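Local coordinates for bifunctional endo-1,4-beta-xylanase A (Neocallimastix patriciarum, PDB 2VG9), which probably hydrolyses internal beta-1,4-xylosidic linkages in xylan, as an endo-1,4-beta-xylanase of glycoside hydrolase family 11, at residues 2-5 / 6-9. Sequence-based numbering, arbitrary orientation.
Sequences KFTV and GNGQ
V5 and Q9 meet through backbone atoms as the chain leaves strand 2-5 and folds back on itself. Q9 O lies 3.2 Å from V5 CA in a CA-H...O contact, with an angle of 139° at the hydrogen. The same oxygen accepts a backbone hydrogen bond from G6 N, at 3.0 Å between G6 N and Q9 O. The hydrogen bond links the two ends of 6-9, and the CA-H...O contact adds V5 to the same oxygen. The chain bends here through two glycines, G6 and G8, both with positive phi. Having no CB, G6 takes up phi 90° without crowding V5 O.

A water joins the two segments. It accepts from N7 N at 2.8 Å. It donates to T4 O in a weaker bond, 3.2 Å from that oxygen. T4 O also has a weak hydrogen bond with H12 NE2, just beyond the turn.

The fold is the beta jelly roll of family 11 xylanases. Strand 2-5 is an outermost strand of one sheet and pairs antiparallel with strand 29-34. The loop 6-9 leads from it to strand 11-16 of the other sheet. The V5 side chain sets off away from the loop, though CB stays close to Q9 O. It packs on I23 and T25 of strand 19-26 between the sheets.

The main side-chain contact joins T4 and N7. T4 CG2 touches N7 ND2, the nitrogen end of the amide, at 3.4 Å, and the two side chains run at a slant to each other. With OG1 next to the backbone N (chi1 -62°), the T4 methyl is turned to the carbonyl side, where N7 ND2 reaches it. N7 ND2 is also 3.9 Å from V5 O, too long for a hydrogen bond. T4 and N7 rest on neighbouring strand 29-34, T4 on S31 and N7 on E29.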
loop_
_atom_site.group_PDB
_atom_site.type_symbol
_atom_site.label_atom_id
_atom_site.label_comp_id
_atom_site.label_asym_id
_atom_site.label_seq_id
_atom_site.Cartn_x
_atom_site.Cartn_y
_atom_site.Cartn_z
ATOM N N LYS A 2 -6.387 19.371 -6.291
ATOM C CA LYS A 2 -6.599 18.845 -4.944
ATOM C C LYS A 2 -7.976 18.147 -4.725
ATOM O O LYS A 2 -9.026 18.582 -5.226
ATOM C CB LYS A 2 -6.357 19.956 -3.910
ATOM C CG LYS A 2 -6.541 19.529 -2.480
ATOM C CD LYS A 2 -6.969 20.694 -1.582
ATOM C CE LYS A 2 -5.815 21.200 -0.697
ATOM N NZ LYS A 2 -6.293 22.281 0.271
ATOM N N PHE A 3 -7.945 17.076 -3.939
ATOM C CA PHE A 3 -9.116 16.288 -3.585
ATOM C C PHE A 3 -9.155 16.161 -2.070
ATOM O O PHE A 3 -8.157 15.732 -1.478
ATOM C CB PHE A 3 -9.008 14.906 -4.202
ATOM C CG PHE A 3 -8.969 14.944 -5.703
ATOM C CD1 PHE A 3 -10.150 15.122 -6.430
ATOM C CD2 PHE A 3 -7.756 14.847 -6.388
ATOM C CE1 PHE A 3 -10.115 15.204 -7.826
ATOM C CE2 PHE A 3 -7.720 14.907 -7.773
ATOM C CZ PHE A 3 -8.905 15.073 -8.493
ATOM N N THR A 4 -10.287 16.554 -1.474
ATOM C CA THR A 4 -10.423 16.679 -0.026
ATOM C C THR A 4 -11.440 15.668 0.474
ATOM O O THR A 4 -12.467 15.446 -0.173
ATOM C CB THR A 4 -10.809 18.111 0.395
ATOM O OG1 THR A 4 -9.771 19.006 -0.013
ATOM C CG2 THR A 4 -10.935 18.233 1.934
ATOM N N VAL A 5 -11.146 15.040 1.609
ATOM C CA VAL A 5 -12.083 14.095 2.205
ATOM C C VAL A 5 -12.382 14.448 3.679
ATOM O O VAL A 5 -11.576 15.110 4.353
ATOM C CB VAL A 5 -11.616 12.606 2.060
ATOM C CG1 VAL A 5 -11.579 12.170 0.574
ATOM C CG2 VAL A 5 -10.245 12.387 2.766
ATOM N N GLY A 6 -13.545 14.006 4.154
ATOM C CA GLY A 6 -13.964 14.237 5.528
ATOM C C GLY A 6 -14.756 15.513 5.733
ATOM O O GLY A 6 -15.030 15.903 6.878
ATOM N N ASN A 7 -15.113 16.163 4.626
ATOM C CA ASN A 7 -15.855 17.428 4.646
ATOM C C ASN A 7 -17.083 17.392 3.715
ATOM O O ASN A 7 -17.420 18.389 3.074
ATOM C CB ASN A 7 -14.930 18.604 4.288
ATOM C CG ASN A 7 -13.846 18.852 5.344
ATOM O OD1 ASN A 7 -14.145 19.047 6.534
ATOM N ND2 ASN A 7 -12.566 18.848 4.909
ATOM N N GLY A 8 -17.756 16.243 3.673
ATOM C CA GLY A 8 -18.878 16.017 2.754
ATOM C C GLY A 8 -18.744 14.745 1.925
ATOM O O GLY A 8 -19.683 13.947 1.838
ATOM N N GLN A 9 -17.575 14.562 1.306
ATOM C CA GLN A 9 -17.230 13.318 0.598
ATOM C C GLN A 9 -16.131 12.614 1.357
ATOM O O GLN A 9 -15.129 13.244 1.691
ATOM C CB GLN A 9 -16.710 13.605 -0.818
ATOM C CG GLN A 9 -17.570 14.537 -1.669
ATOM C CD GLN A 9 -18.941 13.982 -1.938
ATOM O OE1 GLN A 9 -19.942 14.705 -1.822
ATOM N NE2 GLN A 9 -19.012 12.695 -2.289
HETATM O O HOH W 1 -14.628 16.553 1.883
#